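Local coordinates for protein endo-1,4-beta-xylanase C (Paenibacillus barcinonensis, PDB 4XUR) that binds xylan through this CBM22-2 carbohydrate-binding domain, part of a multidomain endoxylanase that cleaves internal beta-1,4-xylosidic linkages, at residues 94-99 against 145-150; 57-62 against 149-154; 19-24 against 46-51. All blocks are in the same frame, centred on the assembly; numbering follows the deposited sequence.

Contact 1 (94-99 against 145-150). With XYP (beta-D-xylopyranose), chain D; XYP (beta-D-xylopyranose), chain B.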
loop_
_atom_site.group_PDB
_atom_site.type_symbol
_atom_site.label_atom_id
_atom_site.label_comp_id
_atom_site.label_asym_id
_atom_site.label_seq_id
_atom_site.Cartn_x
_atom_site.Cartn_y
_atom_site.Cartn_z
ATOM N N ASN A 94 -4.773 6.251 0.698
ATOM C CA ASN A 94 -3.452 6.852 0.838
ATOM C C ASN A 94 -2.427 5.811 0.458
ATOM O O ASN A 94 -2.593 4.605 0.731
ATOM C CB ASN A 94 -3.226 7.257 2.326
ATOM C CG ASN A 94 -4.055 8.476 2.744
ATOM O OD1 ASN A 94 -4.732 9.103 1.916
ATOM N ND2 ASN A 94 -4.024 8.800 4.029
ATOM N N GLY A 95 -1.358 6.242 -0.192
ATOM C CA GLY A 95 -0.130 5.398 -0.248
ATOM C C GLY A 95 0.824 5.878 0.841
ATOM O O GLY A 95 1.058 7.081 0.981
ATOM N N SER A 96 1.377 4.928 1.608
ATOM C CA SER A 96 2.258 5.236 2.744
ATOM C C SER A 96 3.501 4.360 2.798
ATOM O O SER A 96 3.583 3.303 2.156
ATOM C CB SER A 96 1.486 5.123 4.031
ATOM O OG SER A 96 0.403 6.006 4.083
ATOM N N LEU A 97 4.480 4.816 3.579
ATOM C CA LEU A 97 5.683 4.123 3.822
ATOM C C LEU A 97 5.762 3.794 5.278
ATOM O O LEU A 97 5.596 4.693 6.094
ATOM C CB LEU A 97 6.926 4.932 3.407
ATOM C CG LEU A 97 6.981 5.449 1.976
ATOM C CD1 LEU A 97 8.244 6.277 1.855
ATOM C CD2 LEU A 97 6.919 4.323 0.968
ATOM N N GLU A 98 6.158 2.558 5.598
ATOM C CA GLU A 98 6.577 2.199 6.994
ATOM C C GLU A 98 8.058 2.038 7.042
ATOM O O GLU A 98 8.607 1.278 6.233
ATOM C CB GLU A 98 5.888 0.879 7.407
ATOM C CG GLU A 98 6.412 0.322 8.717
ATOM C CD GLU A 98 5.620 -0.963 9.100
ATOM O OE1 GLU A 98 4.403 -0.881 9.264
ATOM O OE2 GLU A 98 6.240 -2.045 9.107
ATOM N N LYS A 99 8.743 2.775 7.935
ATOM C CA LYS A 99 10.217 2.767 8.006
ATOM C C LYS A 99 10.742 2.250 9.348
ATOM O O LYS A 99 10.234 2.620 10.389
ATOM C CB LYS A 99 10.762 4.157 7.732
ATOM C CG LYS A 99 10.667 4.564 6.294
ATOM C CD LYS A 99 11.261 5.974 6.128
ATOM C CE LYS A 99 10.222 6.995 5.901
ATOM N NZ LYS A 99 10.839 8.260 5.515
ATOM N N TYR A 145 2.735 0.711 1.567
ATOM C CA TYR A 145 1.441 0.150 1.876
ATOM C C TYR A 145 0.315 1.081 1.495
ATOM O O TYR A 145 0.575 2.287 1.264
ATOM C CB TYR A 145 1.326 -0.281 3.363
ATOM C CG TYR A 145 1.347 0.788 4.413
ATOM C CD1 TYR A 145 2.557 1.255 4.888
ATOM C CD2 TYR A 145 0.165 1.251 5.022
ATOM C CE1 TYR A 145 2.603 2.204 5.890
ATOM C CE2 TYR A 145 0.189 2.211 6.028
ATOM C CZ TYR A 145 1.415 2.655 6.477
ATOM O OH TYR A 145 1.499 3.606 7.494
ATOM N N ALA A 146 -0.899 0.522 1.408
ATOM C CA ALA A 146 -2.083 1.358 1.190
ATOM C C ALA A 146 -2.969 1.312 2.394
ATOM O O ALA A 146 -3.052 0.315 3.078
ATOM C CB ALA A 146 -2.883 0.864 -0.039
ATOM N N GLU A 147 -3.701 2.421 2.606
ATOM C CA GLU A 147 -4.587 2.544 3.763
ATOM C C GLU A 147 -5.603 3.653 3.510
ATOM O O GLU A 147 -5.573 4.320 2.514
ATOM C CB GLU A 147 -3.797 2.878 5.001
ATOM C CG GLU A 147 -3.085 4.235 4.954
ATOM C CD GLU A 147 -2.303 4.516 6.200
ATOM O OE1 GLU A 147 -2.598 3.938 7.301
ATOM O OE2 GLU A 147 -1.372 5.345 6.103
ATOM N N THR A 148 -6.532 3.818 4.452
ATOM C CA THR A 148 -7.422 5.013 4.466
ATOM C C THR A 148 -6.893 6.054 5.485
ATOM O O THR A 148 -6.032 5.787 6.320
ATOM C CB THR A 148 -8.884 4.619 4.761
ATOM O OG1 THR A 148 -8.960 3.711 5.859
ATOM C CG2 THR A 148 -9.431 3.945 3.592
ATOM N N PRO A 149 -7.409 7.273 5.370
ATOM C CA PRO A 149 -6.810 8.326 6.266
ATOM C C PRO A 149 -6.894 8.015 7.748
ATOM O O PRO A 149 -7.870 7.529 8.241
ATOM C CB PRO A 149 -7.653 9.558 5.899
ATOM C CG PRO A 149 -8.030 9.359 4.479
ATOM C CD PRO A 149 -8.292 7.859 4.377
ATOM N N TRP A 150 -5.806 8.319 8.462
ATOM C CA TRP A 150 -5.595 7.983 9.842
ATOM C C TRP A 150 -6.456 8.723 10.893
ATOM O O TRP A 150 -6.768 9.862 10.659
ATOM C CB TRP A 150 -4.132 8.428 10.054
ATOM C CG TRP A 150 -3.782 8.630 11.381
ATOM C CD1 TRP A 150 -3.525 9.849 12.030
ATOM C CD2 TRP A 150 -3.624 7.611 12.323
ATOM N NE1 TRP A 150 -3.221 9.593 13.354
ATOM C CE2 TRP A 150 -3.278 8.224 13.557
ATOM C CE3 TRP A 150 -3.787 6.236 12.273
ATOM C CZ2 TRP A 150 -3.052 7.483 14.699
ATOM C CZ3 TRP A 150 -3.578 5.529 13.370
ATOM C CH2 TRP A 150 -3.198 6.129 14.589
HETATM C C1 XYP D . -0.061 4.557 11.382
HETATM C C2 XYP D . -0.827 5.034 10.148
HETATM C C3 XYP D . -0.112 6.177 9.437
HETATM C C4 XYP D . 0.265 7.271 10.463
HETATM C C5 XYP D . 0.973 6.673 11.682
HETATM O O2 XYP D . -0.935 3.963 9.219
HETATM O O3 XYP D . -0.929 6.744 8.443
HETATM O O4 XYP D . 1.151 8.193 9.786
HETATM O O5 XYP D . 0.155 5.693 12.286
HETATM C C1 XYP B . 0.271 0.053 13.865
HETATM C C2 XYP B . -0.025 1.193 14.789
HETATM C C3 XYP B . -0.754 2.310 14.104
HETATM C C4 XYP B . -0.001 2.696 12.816
HETATM C C5 XYP B . 0.292 1.468 11.968
HETATM O O2 XYP B . -0.830 0.695 15.917
HETATM O O3 XYP B . -0.834 3.460 14.936
HETATM O O4 XYP B . -0.796 3.577 12.081
HETATM O O5 XYP B . 1.040 0.525 12.717
#

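Contact 2 (57-62 against 149-154). With XYP (beta-D-xylopyranose), chain B; XYP (beta-D-xylopyranose), chain D.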
loop_
_atom_site.group_PDB
_atom_site.type_symbol
_atom_site.label_atom_id
_atom_site.label_comp_id
_atom_site.label_asym_id
_atom_site.label_seq_id
_atom_site.Cartn_x
_atom_site.Cartn_y
_atom_site.Cartn_z
ATOM N N GLU A 57 -9.294 -1.340 11.298
ATOM C CA GLU A 57 -8.610 -0.097 11.576
ATOM C C GLU A 57 -8.322 0.626 10.249
ATOM O O GLU A 57 -8.317 0.011 9.162
ATOM C CB GLU A 57 -7.288 -0.351 12.329
ATOM C CG GLU A 57 -7.341 -1.129 13.628
ATOM C CD GLU A 57 -7.999 -0.401 14.801
ATOM O OE1 GLU A 57 -8.280 0.797 14.726
ATOM O OE2 GLU A 57 -8.281 -1.096 15.837
ATOM N N THR A 58 -8.142 1.951 10.315
ATOM C CA THR A 58 -7.860 2.730 9.104
ATOM C C THR A 58 -6.527 2.275 8.570
ATOM O O THR A 58 -6.302 2.301 7.361
ATOM C CB THR A 58 -7.704 4.269 9.366
ATOM O OG1 THR A 58 -6.644 4.475 10.315
ATOM C CG2 THR A 58 -8.990 4.885 9.878
ATOM N N TYR A 59 -5.647 1.863 9.495
ATOM C CA TYR A 59 -4.279 1.479 9.132
ATOM C C TYR A 59 -4.094 0.032 8.612
ATOM O O TYR A 59 -2.965 -0.333 8.212
ATOM C CB TYR A 59 -3.324 1.789 10.294
ATOM C CG TYR A 59 -3.556 1.057 11.572
ATOM C CD1 TYR A 59 -3.108 -0.248 11.747
ATOM C CD2 TYR A 59 -4.213 1.681 12.653
ATOM C CE1 TYR A 59 -3.317 -0.927 12.950
ATOM C CE2 TYR A 59 -4.411 1.003 13.868
ATOM C CZ TYR A 59 -3.953 -0.295 14.000
ATOM O OH TYR A 59 -4.140 -0.995 15.197
ATOM N N HIS A 60 -5.149 -0.763 8.617
ATOM C CA HIS A 60 -5.148 -2.060 7.940
ATOM C C HIS A 60 -5.105 -1.866 6.429
ATOM O O HIS A 60 -5.869 -1.089 5.862
ATOM C CB HIS A 60 -6.379 -2.897 8.355
ATOM C CG HIS A 60 -6.357 -3.309 9.764
ATOM N ND1 HIS A 60 -7.432 -3.934 10.383
ATOM C CD2 HIS A 60 -5.382 -3.245 10.690
ATOM C CE1 HIS A 60 -7.107 -4.199 11.640
ATOM N NE2 HIS A 60 -5.871 -3.799 11.851
ATOM N N GLY A 61 -4.230 -2.611 5.778
ATOM C CA GLY A 61 -4.006 -2.496 4.347
ATOM C C GLY A 61 -2.862 -3.349 3.882
ATOM O O GLY A 61 -2.127 -3.898 4.729
ATOM N N PRO A 62 -2.726 -3.521 2.549
ATOM C CA PRO A 62 -1.684 -4.434 2.048
ATOM C C PRO A 62 -0.293 -3.752 2.086
ATOM O O PRO A 62 -0.196 -2.603 1.670
ATOM C CB PRO A 62 -2.139 -4.676 0.577
ATOM C CG PRO A 62 -2.833 -3.402 0.206
ATOM C CD PRO A 62 -3.415 -2.810 1.469
ATOM N N PRO A 149 -7.409 7.273 5.370
ATOM C CA PRO A 149 -6.810 8.326 6.266
ATOM C C PRO A 149 -6.894 8.015 7.748
ATOM O O PRO A 149 -7.870 7.529 8.241
ATOM C CB PRO A 149 -7.653 9.558 5.899
ATOM C CG PRO A 149 -8.030 9.359 4.479
ATOM C CD PRO A 149 -8.292 7.859 4.377
ATOM N N TRP A 150 -5.806 8.319 8.462
ATOM C CA TRP A 150 -5.595 7.983 9.842
ATOM C C TRP A 150 -6.456 8.723 10.893
ATOM O O TRP A 150 -6.768 9.862 10.659
ATOM C CB TRP A 150 -4.132 8.428 10.054
ATOM C CG TRP A 150 -3.782 8.630 11.381
ATOM C CD1 TRP A 150 -3.525 9.849 12.030
ATOM C CD2 TRP A 150 -3.624 7.611 12.323
ATOM N NE1 TRP A 150 -3.221 9.593 13.354
ATOM C CE2 TRP A 150 -3.278 8.224 13.557
ATOM C CE3 TRP A 150 -3.787 6.236 12.273
ATOM C CZ2 TRP A 150 -3.052 7.483 14.699
ATOM C CZ3 TRP A 150 -3.578 5.529 13.370
ATOM C CH2 TRP A 150 -3.198 6.129 14.589
ATOM N N LYS A 151 -6.888 8.142 12.019
ATOM C CA LYS A 151 -7.672 6.886 12.155
ATOM C C LYS A 151 -9.061 7.152 12.878
ATOM O O LYS A 151 -10.076 7.266 12.190
ATOM C CB LYS A 151 -6.916 5.767 12.837
ATOM C CG LYS A 151 -7.795 4.536 13.053
ATOM C CD LYS A 151 -7.180 3.465 13.924
ATOM C CE LYS A 151 -6.111 4.016 14.880
ATOM N NZ LYS A 151 -5.976 3.259 16.172
ATOM N N GLN A 152 -9.233 7.241 14.208
ATOM C CA GLN A 152 -8.422 6.906 15.350
ATOM C C GLN A 152 -9.312 5.833 15.996
ATOM O O GLN A 152 -10.532 6.035 16.007
ATOM C CB GLN A 152 -8.361 8.133 16.278
ATOM C CG GLN A 152 -7.856 9.463 15.672
ATOM C CD GLN A 152 -8.787 10.647 16.026
ATOM O OE1 GLN A 152 -10.000 10.606 15.748
ATOM N NE2 GLN A 152 -8.225 11.700 16.616
ATOM N N SER A 153 -8.734 4.737 16.535
ATOM C CA SER A 153 -9.486 3.495 16.968
ATOM C C SER A 153 -10.761 3.885 17.681
ATOM O O SER A 153 -11.864 3.416 17.357
ATOM C CB SER A 153 -8.660 2.578 17.910
ATOM O OG SER A 153 -9.192 1.254 18.013
ATOM N N SER A 154 -10.604 4.786 18.642
ATOM C CA SER A 154 -11.754 5.416 19.290
ATOM C C SER A 154 -12.863 5.861 18.308
ATOM O O SER A 154 -14.018 5.640 18.557
ATOM C CB SER A 154 -11.262 6.655 20.050
ATOM O OG SER A 154 -10.284 7.340 19.263
HETATM C C1 XYP B . 0.271 0.053 13.865
HETATM C C2 XYP B . -0.025 1.193 14.789
HETATM C C3 XYP B . -0.754 2.310 14.104
HETATM C C4 XYP B . -0.001 2.696 12.816
HETATM C C5 XYP B . 0.292 1.468 11.968
HETATM O O2 XYP B . -0.830 0.695 15.917
HETATM O O3 XYP B . -0.834 3.460 14.936
HETATM O O4 XYP B . -0.796 3.577 12.081
HETATM O O5 XYP B . 1.040 0.525 12.717
HETATM C C1 XYP D . -0.061 4.557 11.382
HETATM C C2 XYP D . -0.827 5.034 10.148
HETATM C C3 XYP D . -0.112 6.177 9.437
HETATM C C4 XYP D . 0.265 7.271 10.463
HETATM C C5 XYP D . 0.973 6.673 11.682
HETATM O O2 XYP D . -0.935 3.963 9.219
HETATM O O3 XYP D . -0.929 6.744 8.443
HETATM O O4 XYP D . 1.151 8.193 9.786
HETATM O O5 XYP D . 0.155 5.693 12.286
#

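Contact 3 (19-24 against 46-51). Unlike the reference sequence in segment 19-24: Asp19 (reference Tyr). With CA (calcium ion), chain G.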
loop_
_atom_site.group_PDB
_atom_site.type_symbol
_atom_site.label_atom_id
_atom_site.label_comp_id
_atom_site.label_asym_id
_atom_site.label_seq_id
_atom_site.Cartn_x
_atom_site.Cartn_y
_atom_site.Cartn_z
ATOM N N ASP A 19 1.747 -7.364 -10.572
ATOM C CA ASP A 19 0.500 -7.356 -11.331
ATOM C C ASP A 19 -0.417 -8.496 -10.889
ATOM O O ASP A 19 -1.554 -8.543 -11.308
ATOM C CB ASP A 19 0.736 -7.353 -12.852
ATOM C CG ASP A 19 1.456 -8.641 -13.333
ATOM O OD1 ASP A 19 1.404 -9.692 -12.661
ATOM O OD2 ASP A 19 2.070 -8.599 -14.394
ATOM N N PHE A 20 0.084 -9.368 -9.992
ATOM C CA PHE A 20 -0.669 -10.461 -9.404
ATOM C C PHE A 20 -1.263 -11.490 -10.368
ATOM O O PHE A 20 -2.030 -12.339 -9.955
ATOM C CB PHE A 20 -1.807 -9.915 -8.491
ATOM C CG PHE A 20 -1.267 -8.981 -7.472
ATOM C CD1 PHE A 20 -0.574 -9.509 -6.366
ATOM C CD2 PHE A 20 -1.417 -7.662 -7.611
ATOM C CE1 PHE A 20 0.001 -8.656 -5.435
ATOM C CE2 PHE A 20 -0.860 -6.748 -6.649
ATOM C CZ PHE A 20 -0.170 -7.264 -5.584
ATOM N N GLU A 21 -0.774 -11.499 -11.587
ATOM C CA GLU A 21 -1.400 -12.329 -12.638
ATOM C C GLU A 21 -1.009 -13.777 -12.504
ATOM O O GLU A 21 -1.743 -14.673 -13.019
ATOM C CB GLU A 21 -1.071 -11.762 -14.005
ATOM C CG GLU A 21 -1.762 -10.436 -14.333
ATOM C CD GLU A 21 -3.279 -10.433 -14.096
ATOM O OE1 GLU A 21 -3.996 -11.266 -14.706
ATOM O OE2 GLU A 21 -3.795 -9.589 -13.315
ATOM N N ASP A 22 0.134 -14.034 -11.854
ATOM C CA ASP A 22 0.543 -15.372 -11.462
ATOM C C ASP A 22 -0.217 -15.973 -10.273
ATOM O O ASP A 22 0.064 -17.119 -9.890
ATOM C CB ASP A 22 2.061 -15.415 -11.178
ATOM C CG ASP A 22 2.514 -14.437 -10.075
ATOM O OD1 ASP A 22 1.657 -13.958 -9.270
ATOM O OD2 ASP A 22 3.721 -14.105 -10.016
ATOM N N GLY A 23 -1.056 -15.191 -9.590
ATOM C CA GLY A 23 -1.832 -15.658 -8.456
ATOM C C GLY A 23 -1.135 -15.682 -7.127
ATOM O O GLY A 23 -1.670 -16.213 -6.133
ATOM N N ASN A 24 0.088 -15.139 -7.092
ATOM C CA ASN A 24 0.932 -15.334 -5.903
ATOM C C ASN A 24 0.872 -14.145 -5.003
ATOM O O ASN A 24 1.042 -13.023 -5.450
ATOM C CB ASN A 24 2.403 -15.593 -6.285
ATOM C CG ASN A 24 2.590 -16.894 -7.048
ATOM O OD1 ASN A 24 1.897 -17.887 -6.800
ATOM N ND2 ASN A 24 3.516 -16.879 -7.992
ATOM N N SER A 46 -7.237 -6.396 -16.139
ATOM C CA SER A 46 -6.689 -7.738 -15.965
ATOM C C SER A 46 -7.604 -8.550 -15.104
ATOM O O SER A 46 -8.626 -8.049 -14.646
ATOM C CB SER A 46 -5.293 -7.687 -15.358
ATOM O OG SER A 46 -5.257 -6.971 -14.092
ATOM N N ASN A 47 -7.208 -9.787 -14.856
ATOM C CA ASN A 47 -8.029 -10.735 -14.157
ATOM C C ASN A 47 -7.736 -10.915 -12.688
ATOM O O ASN A 47 -8.555 -11.491 -11.943
ATOM C CB ASN A 47 -7.947 -12.106 -14.885
ATOM C CG ASN A 47 -9.016 -13.093 -14.401
ATOM O OD1 ASN A 47 -10.214 -12.801 -14.428
ATOM N ND2 ASN A 47 -8.576 -14.276 -13.957
ATOM N N ARG A 48 -6.588 -10.427 -12.218
ATOM C CA ARG A 48 -6.199 -10.657 -10.830
ATOM C C ARG A 48 -5.682 -9.388 -10.155
ATOM O O ARG A 48 -5.101 -8.506 -10.818
ATOM C CB ARG A 48 -5.162 -11.777 -10.735
ATOM C CG ARG A 48 -5.666 -13.080 -11.391
ATOM C CD ARG A 48 -4.965 -14.315 -10.949
ATOM N NE ARG A 48 -5.367 -15.458 -11.791
ATOM C CZ ARG A 48 -4.816 -16.664 -11.746
ATOM N NH1 ARG A 48 -3.863 -16.938 -10.880
ATOM N NH2 ARG A 48 -5.260 -17.604 -12.567
ATOM N N SER A 49 -5.911 -9.329 -8.846
ATOM C CA SER A 49 -5.492 -8.152 -8.042
ATOM C C SER A 49 -5.467 -8.555 -6.603
ATOM O O SER A 49 -5.790 -9.659 -6.252
ATOM C CB SER A 49 -6.436 -6.994 -8.331
ATOM O OG SER A 49 -7.753 -7.271 -7.884
ATOM N N LEU A 50 -5.049 -7.633 -5.708
ATOM C CA LEU A 50 -4.894 -7.969 -4.331
ATOM C C LEU A 50 -5.972 -7.303 -3.536
ATOM O O LEU A 50 -6.026 -6.084 -3.441
ATOM C CB LEU A 50 -3.513 -7.463 -3.839
ATOM C CG LEU A 50 -3.215 -7.780 -2.361
ATOM C CD1 LEU A 50 -3.341 -9.260 -2.073
ATOM C CD2 LEU A 50 -1.830 -7.221 -2.045
ATOM N N LYS A 51 -6.889 -8.122 -2.957
ATOM C CA LYS A 51 -7.961 -7.650 -2.147
ATOM C C LYS A 51 -7.587 -7.667 -0.693
ATOM O O LYS A 51 -7.114 -8.685 -0.209
ATOM C CB LYS A 51 -9.228 -8.469 -2.354
ATOM C CG LYS A 51 -10.470 -7.879 -1.638
ATOM C CD LYS A 51 -11.732 -8.771 -1.784
ATOM C CE LYS A 51 -12.967 -7.967 -1.298
ATOM N NZ LYS A 51 -14.254 -8.422 -1.878
HETATM CA CA CA G . -3.523 -7.538 -12.201
HETATM O O HOH W 1 -2.479 -6.481 -13.827
#

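Contact 1 (94-99 against 145-150)
Glu147 reaches Ser96 because its first torsion, chi1 64°, tucks CG between the backbone N and the carbonyl carbon, from where an extended chain carries the carboxylate across to Ser96 and the sugar. Tyr145 takes the same kind of turn, chi1 67°, and its ring swings across Ser96. Ser96 CB then stands over one ring face, 3.7 Å from the Tyr145 ring centroid, in a CH-pi contact, while the backbone N of Glu98 lies at the ring edge. Serine suits this place: it is slim enough to lie against the aromatic face, and its OG donates to Glu147 OE2 at 2.8 Å, on the anti side of that oxygen. Beneath these side chains, two antiparallel strands of the four-stranded sheet run side by side in a beta-sandwich of the kind found in CBM22 modules. Asn94 with Glu147 and Ser96 with Tyr145 are hydrogen-bonded pairs, and Gly95 with Ala146 is the non-hydrogen-bonded pair between them. The side chains of the first two pairs share the sheet face that carries the sugar. There Glu147 OE2 also accepts from O3 of the chain D xylose at 2.8 Å, and Glu147 OE1 takes the proton of its O2 at 2.5 Å. Tyr145 OH donates to that same O2 at 3.0 Å, so the sugar hydroxyl is both acceptor and donor. A leucine in place of Tyr145 would probably leave the xylose O2 without this donor and take from Ser96 CB the aromatic face it packs on. Arg31 adds a cation-pi contact to the tyrosine. Further along, the side chains of Asn94 and Pro149 cross at about a right angle, Asn94 ND2 lying 3.6 Å from Pro149 CA, while Asn94 OD1 is bonded to Ser115.

Contact 2 (57-62 against 149-154)
Lys151 runs past Thr58 and Tyr59 to end near Glu57, and each of its carbons has a neighbour on the way. CB lies over one face of the Trp150 indole, the face turned from the chain D xylose, and also meets Thr58 CG2. CG sits 3.4 Å from the Thr58 CG2 methyl. The chain then bends about its CG-CD bond (chi3 24°), bringing CD to 3.7 Å from Tyr59 CD2 and close to the Glu57 carboxylate. CE follows at the edge of the Tyr59 ring, and NZ ends 3.6 Å from Tyr59 CE2. Lys151 NZ makes a long salt bridge with Glu57 OE1, at 3.7 Å. A lysine fits here because its aliphatic length packs along the edge of the Tyr59 ring while its charge faces a glutamate. The two loops flank one end of the xylan-binding cleft of this beta-sandwich. In the first, a type I turn from Glu57 to His60 presents Tyr59, whose ring is sandwiched between Glu57 CB and the chain B xylose, with the sugar C3 3.7 Å above the ring plane, over its centre. Trp150 turns its edge to the tyrosine, CZ3 lying 4.0 Å from Tyr59 CD2, so the aromatic groups line adjoining parts of the sugar site. Thr58 presses its methyl against the other loop, CG2 being 3.3 Å from Pro149 O. Ser153 OG approaches the Glu57 carboxylate, weakly at best.

Contact 3 (19-24 against 46-51)
Glu21 OE2 is gripped by two partners: it binds the calcium ion at 2.3 Å and accepts from Arg48 N at 3.1 Å, on its syn side. The glutamate bends at chi2, -50°, which folds its carboxylate back to the metal although its CB points away from 46-51. A glutamate suits the role, since its charge should help balance the cation while its length spans the gap. Ser46 OG, at 2.6 Å, and Arg48 O, at 2.3 Å, bring the other segment to the ion; Ser46 OG is also hydrogen-bonded to His44 O. Asp19, where the reference sequence has tyrosine, contributes its backbone O at 2.4 Å, and its OD1 accepts from Glu21 N in an Asx turn. One water and the carboxylate oxygens of Asp167, on strand 164-173, complete seven ligands. Calcium thus joins the loop after strand 16-18 to the start of strand 48-53 at a corner of the beta-sandwich, consistent with the structural calcium common in carbohydrate-binding modules of this fold. Phe20 turns inward, its ring facing Leu50 CB at 3.9 Å from the ring centroid in a CH-pi contact, with Trp28 beside it. The type I turn from Phe20 to Gly23 brings Gly23 CA to 3.4 Å from Arg48 NH1, at the guanidinium edge. Glycine suits that place: its phi is positive, and a CB would collide with NH1.

From the N terminus, contact 3 comes first: 46-51 returns to 19-24 and closes a loop that carries strand 35-40. The chain then opens contact 2 at 57-62 and contact 1 at 94-99. Contact 1 closes at 145-150 and contact 2 at 149-154, so the loop of contact 1 lies within that of contact 2, and their closing segments share Pro149 and Trp150. Contacts 1 and 2 also touch through Thr148 N and Thr58 O, a probable backbone hydrogen bond, and together they build the xylose-binding side. Contact 3, whose centre is about 21 Å from that of contact 1, holds the calcium corner. Pro62 against Leu50 links it to contact 2.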